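Putative protein-disulfide isomerase (Pseudomonas syringae pv. tomato, PDB 3GN3) is of unknown function but probably acts as a thiol-disulfide oxidoreductase of the DsbA family. Local coordinates at residues W142-K145 against Y146-N150; Q55-P58 against W59-F62. All coordinates share one frame; numbering follows the deposited sequence.

Interaction 1 (W142-K145 against Y146-N150); sequences WHTK and YARQN
Trp142 and Tyr146, one helical turn apart, stack on the packed side of helix 137-150. The six-membered ring of Trp142 and the Tyr146 ring form an offset stack, with centroids 4.8 Å apart and planes at 13°. Trp142 CH2 lies 3.6 Å from Tyr146 CG. Tyr146 CB adds a CH-pi contact over the same tryptophan ring. Both rings point the same way because each CG is anti to its own backbone N (chi1 -172° and -176°). On the other face of the tyrosine ring sits the Asn150 amide, whose ND2 donates to Tyr146 O at 2.9 Å. Asn150 N reaches that oxygen from the opposite side of the carbonyl plane. A second pair runs along the helix: Thr144 CG2 lies over the Arg148 guanidinium, 3.3 Å from CZ. Within the helix the looser side carries Lys145 and Gln149, both partly exposed. The extended Lys145 packs on His153 of the third subunit, while Gln149 bonds to Asn150 and Val164 of the second. The stacked side faces the sheet: Trp142 and Tyr146 rest on Arg53 of strand 48-54, while Tyr146 also packs on Phe21 of strand 16-22 and Met159 of strand 157-160.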
loop_
_atom_site.group_PDB
_atom_site.type_symbol
_atom_site.label_atom_id
_atom_site.label_comp_id
_atom_site.label_asym_id
_atom_site.label_seq_id
_atom_site.Cartn_x
_atom_site.Cartn_y
_atom_site.Cartn_z
ATOM N N TRP A 142 11.671 -7.351 -9.147
ATOM C CA TRP A 142 12.084 -6.322 -8.190
ATOM C C TRP A 142 11.322 -4.997 -8.412
ATOM O O TRP A 142 10.789 -4.415 -7.458
ATOM C CB TRP A 142 13.598 -6.071 -8.200
ATOM C CG TRP A 142 13.944 -5.148 -7.059
ATOM C CD1 TRP A 142 14.293 -5.522 -5.797
ATOM C CD2 TRP A 142 13.894 -3.710 -7.052
ATOM N NE1 TRP A 142 14.489 -4.410 -5.004
ATOM C CE2 TRP A 142 14.233 -3.285 -5.742
ATOM C CE3 TRP A 142 13.584 -2.744 -8.012
ATOM C CZ2 TRP A 142 14.271 -1.928 -5.367
ATOM C CZ3 TRP A 142 13.633 -1.369 -7.634
ATOM C CH2 TRP A 142 13.981 -0.989 -6.328
ATOM N N HIS A 143 11.283 -4.538 -9.669
ATOM C CA HIS A 143 10.558 -3.324 -10.028
ATOM C C HIS A 143 9.087 -3.430 -9.676
ATOM O O HIS A 143 8.546 -2.559 -8.996
ATOM C CB HIS A 143 10.760 -2.999 -11.500
ATOM C CG HIS A 143 12.120 -2.450 -11.782
ATOM N ND1 HIS A 143 12.380 -1.097 -11.833
ATOM C CD2 HIS A 143 13.313 -3.071 -11.963
ATOM C CE1 HIS A 143 13.667 -0.908 -12.066
ATOM N NE2 HIS A 143 14.255 -2.090 -12.140
ATOM N N THR A 144 8.469 -4.530 -10.087
ATOM C CA THR A 144 7.067 -4.756 -9.836
ATOM C C THR A 144 6.756 -4.793 -8.343
ATOM O O THR A 144 5.874 -4.064 -7.861
ATOM C CB THR A 144 6.638 -6.001 -10.541
ATOM O OG1 THR A 144 6.962 -5.832 -11.925
ATOM C CG2 THR A 144 5.147 -6.221 -10.395
ATOM N N LYS A 145 7.531 -5.586 -7.612
ATOM C CA LYS A 145 7.395 -5.684 -6.173
ATOM C C LYS A 145 7.544 -4.302 -5.469
ATOM O O LYS A 145 6.789 -3.967 -4.534
ATOM C CB LYS A 145 8.406 -6.713 -5.658
ATOM C CG LYS A 145 8.077 -7.286 -4.315
ATOM C CD LYS A 145 9.071 -8.352 -3.944
ATOM C CE LYS A 145 9.042 -8.625 -2.444
ATOM N NZ LYS A 145 9.698 -9.931 -2.127
ATOM N N TYR A 146 8.501 -3.498 -5.924
ATOM C CA TYR A 146 8.780 -2.214 -5.298
ATOM C C TYR A 146 7.633 -1.240 -5.580
ATOM O O TYR A 146 7.156 -0.528 -4.671
ATOM C CB TYR A 146 10.124 -1.676 -5.803
ATOM C CG TYR A 146 10.593 -0.394 -5.168
ATOM C CD1 TYR A 146 11.084 -0.368 -3.859
ATOM C CD2 TYR A 146 10.558 0.794 -5.885
ATOM C CE1 TYR A 146 11.530 0.829 -3.281
ATOM C CE2 TYR A 146 10.986 1.989 -5.330
ATOM C CZ TYR A 146 11.472 2.006 -4.033
ATOM O OH TYR A 146 11.911 3.211 -3.511
ATOM N N ALA A 147 7.184 -1.250 -6.841
ATOM C CA ALA A 147 6.028 -0.468 -7.295
ATOM C C ALA A 147 4.777 -0.795 -6.469
ATOM O O ALA A 147 4.170 0.093 -5.841
ATOM C CB ALA A 147 5.785 -0.697 -8.779
ATOM N N ARG A 148 4.403 -2.070 -6.466
ATOM C CA ARG A 148 3.297 -2.565 -5.645
ATOM C C ARG A 148 3.385 -2.193 -4.158
ATOM O O ARG A 148 2.385 -1.777 -3.573
ATOM C CB ARG A 148 3.128 -4.071 -5.836
ATOM C CG ARG A 148 2.669 -4.394 -7.226
ATOM C CD ARG A 148 2.825 -5.860 -7.515
ATOM N NE ARG A 148 2.207 -6.208 -8.788
ATOM C CZ ARG A 148 2.238 -7.414 -9.352
ATOM N NH1 ARG A 148 2.888 -8.425 -8.781
ATOM N NH2 ARG A 148 1.611 -7.607 -10.505
ATOM N N GLN A 149 4.564 -2.325 -3.545
ATOM C CA GLN A 149 4.705 -1.990 -2.109
ATOM C C GLN A 149 4.417 -0.510 -1.856
ATOM O O GLN A 149 3.884 -0.128 -0.798
ATOM C CB GLN A 149 6.094 -2.336 -1.607
ATOM C CG GLN A 149 6.237 -2.253 -0.097
ATOM C CD GLN A 149 7.693 -2.461 0.355
ATOM O OE1 GLN A 149 8.215 -3.584 0.307
ATOM N NE2 GLN A 149 8.348 -1.383 0.789
ATOM N N ASN A 150 4.770 0.315 -2.840
ATOM C CA ASN A 150 4.547 1.747 -2.755
ATOM C C ASN A 150 3.176 2.197 -3.282
ATOM O O ASN A 150 2.837 3.379 -3.187
ATOM C CB ASN A 150 5.710 2.511 -3.403
ATOM C CG ASN A 150 6.950 2.505 -2.523
ATOM O OD1 ASN A 150 7.022 3.256 -1.538
ATOM N ND2 ASN A 150 7.937 1.635 -2.858
#

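Interaction 2 (Q55-P58 against W59-F62); sequences QSQP and WHMF
His60 N donates to Gln57 O at 2.8 Å, closing a type I beta turn from Gln57 to His60. The N-H...O angle is 144°, and the donor stands above the carbonyl plane. Pro58 and Trp59 occupy the two corners. The turn brings the Trp59 indole back alongside the Gln57 side chain. Gln57 CB makes a CH-pi contact over one face of the six-membered ring, 3.7 Å from its centroid. The Gln57 chain bends at chi2 (-78°), and its amide then continues over the outer rim of the ring. Gln57 OE1 comes to 3.3 Å from Trp59 CH2, and NE2 to 3.6 Å from Trp59 CZ2. The amide plane is inclined 36° to the ring. Trp59 CG lies between its backbone N and carbonyl carbon, which swings the indole back to Gln57 and Pro58. Pro58 CD approaches the benzo part, 3.8 Å from Trp59 CE3.

His60 packs behind this pair. Its CD2 is 3.8 Å from Gln57 CB, and Trp59 NE1 lies in the plane of the imidazole at its edge. His60 ND1 bonds to Thr25 OG1, and the side chain also touches Cys26, just before helix 27-33. In DsbA-like proteins the reactive cysteine stands at this place, so the turn probably lies beside the active-site region.

The Gln57 amide has two partners, NE2 donating to His153 O and OE1 accepting from Arg148 NH1 of the third subunit, whose Lys141 makes a cation-pi contact with Trp59. Bonded at both ends and laid against the indole, the amide probably has its orientation fixed, which ties the turn to the subunit interface.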
loop_
_atom_site.group_PDB
_atom_site.type_symbol
_atom_site.label_atom_id
_atom_site.label_comp_id
_atom_site.label_asym_id
_atom_site.label_seq_id
_atom_site.Cartn_x
_atom_site.Cartn_y
_atom_site.Cartn_z
ATOM N N GLN A 55 7.183 0.639 -14.384
ATOM C CA GLN A 55 5.805 0.381 -13.990
ATOM C C GLN A 55 5.127 -0.288 -15.159
ATOM O O GLN A 55 4.600 0.396 -16.052
ATOM C CB GLN A 55 5.100 1.710 -13.662
ATOM C CG GLN A 55 3.566 1.633 -13.460
ATOM C CD GLN A 55 3.182 1.076 -12.103
ATOM O OE1 GLN A 55 4.022 0.527 -11.384
ATOM N NE2 GLN A 55 1.916 1.225 -11.735
ATOM N N SER A 56 5.164 -1.616 -15.187
ATOM C CA SER A 56 4.546 -2.371 -16.273
ATOM C C SER A 56 3.003 -2.350 -16.169
ATOM O O SER A 56 2.454 -2.811 -15.185
ATOM C CB SER A 56 5.087 -3.794 -16.237
ATOM O OG SER A 56 4.635 -4.542 -17.339
ATOM N N GLN A 57 2.307 -1.803 -17.161
ATOM C CA GLN A 57 0.838 -1.720 -17.104
ATOM C C GLN A 57 0.187 -2.843 -17.922
ATOM O O GLN A 57 0.436 -2.940 -19.133
ATOM C CB GLN A 57 0.338 -0.354 -17.615
ATOM C CG GLN A 57 1.015 0.882 -16.994
ATOM C CD GLN A 57 0.514 1.217 -15.599
ATOM O OE1 GLN A 57 0.302 0.334 -14.768
ATOM N NE2 GLN A 57 0.328 2.501 -15.335
ATOM N N PRO A 58 -0.651 -3.692 -17.276
ATOM C CA PRO A 58 -1.216 -4.881 -17.946
ATOM C C PRO A 58 -2.116 -4.548 -19.128
ATOM O O PRO A 58 -2.294 -5.398 -20.024
ATOM C CB PRO A 58 -2.016 -5.577 -16.843
ATOM C CG PRO A 58 -1.421 -5.104 -15.579
ATOM C CD PRO A 58 -1.005 -3.665 -15.843
ATOM N N TRP A 59 -2.664 -3.334 -19.158
ATOM C CA TRP A 59 -3.420 -2.912 -20.347
ATOM C C TRP A 59 -2.519 -2.436 -21.504
ATOM O O TRP A 59 -3.002 -2.189 -22.609
ATOM C CB TRP A 59 -4.525 -1.904 -20.008
ATOM C CG TRP A 59 -4.020 -0.607 -19.433
ATOM C CD1 TRP A 59 -3.803 0.558 -20.110
ATOM C CD2 TRP A 59 -3.680 -0.346 -18.062
ATOM N NE1 TRP A 59 -3.350 1.531 -19.247
ATOM C CE2 TRP A 59 -3.263 1.007 -17.984
ATOM C CE3 TRP A 59 -3.689 -1.121 -16.893
ATOM C CZ2 TRP A 59 -2.837 1.603 -16.783
ATOM C CZ3 TRP A 59 -3.268 -0.513 -15.677
ATOM C CH2 TRP A 59 -2.852 0.833 -15.645
ATOM N N HIS A 60 -1.218 -2.313 -21.259
ATOM C CA HIS A 60 -0.224 -2.191 -22.333
ATOM C C HIS A 60 0.351 -3.607 -22.614
ATOM O O HIS A 60 1.314 -4.031 -21.970
ATOM C CB HIS A 60 0.876 -1.194 -21.923
ATOM C CG HIS A 60 0.416 0.231 -21.892
ATOM N ND1 HIS A 60 0.924 1.195 -22.737
ATOM C CD2 HIS A 60 -0.534 0.849 -21.147
ATOM C CE1 HIS A 60 0.311 2.346 -22.511
ATOM N NE2 HIS A 60 -0.578 2.163 -21.552
ATOM N N MET A 61 -0.255 -4.329 -23.559
ATOM C CA MET A 61 -0.095 -5.801 -23.653
ATOM C C MET A 61 1.315 -6.329 -23.987
ATOM O O MET A 61 1.665 -7.463 -23.623
ATOM C CB MET A 61 -1.181 -6.433 -24.542
ATOM C CG MET A 61 -2.581 -6.488 -23.872
ATOM S SD MET A 61 -4.027 -7.051 -24.838
ATOM C CE MET A 61 -4.022 -5.979 -26.278
ATOM N N PHE A 62 2.146 -5.508 -24.627
ATOM C CA PHE A 62 3.528 -5.917 -24.833
ATOM C C PHE A 62 4.485 -5.365 -23.776
ATOM O O PHE A 62 5.710 -5.418 -23.949
ATOM C CB PHE A 62 4.015 -5.607 -26.266
ATOM C CG PHE A 62 3.818 -6.749 -27.241
ATOM C CD1 PHE A 62 3.110 -6.560 -28.418
ATOM C CD2 PHE A 62 4.335 -8.015 -26.971
ATOM C CE1 PHE A 62 2.914 -7.623 -29.330
ATOM C CE2 PHE A 62 4.151 -9.084 -27.865
ATOM C CZ PHE A 62 3.435 -8.884 -29.050
#

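Both interactions are local and largely buried, but they differ in setting. Interaction 1 lies on one regular helix, where main-chain bonds repeat and aromatic stacking faces the sheet. Interaction 2 lies in the loop between strand 48-54 and helix 63-73. The first sets ring on ring, the second ring on amide. The centres of interactions 1 and 2 are about 14 Å apart. They meet where Ala147 CB packs on Gln55 OE1 at 3.4 Å. Both also face the third subunit: residues 142-150 pack on its loop through Thr144 and Arg148, while residues 55-62 meet its Lys141, Thr144 and Arg148. Interaction 1 also reaches the second subunit, through Gln149 and Asn150.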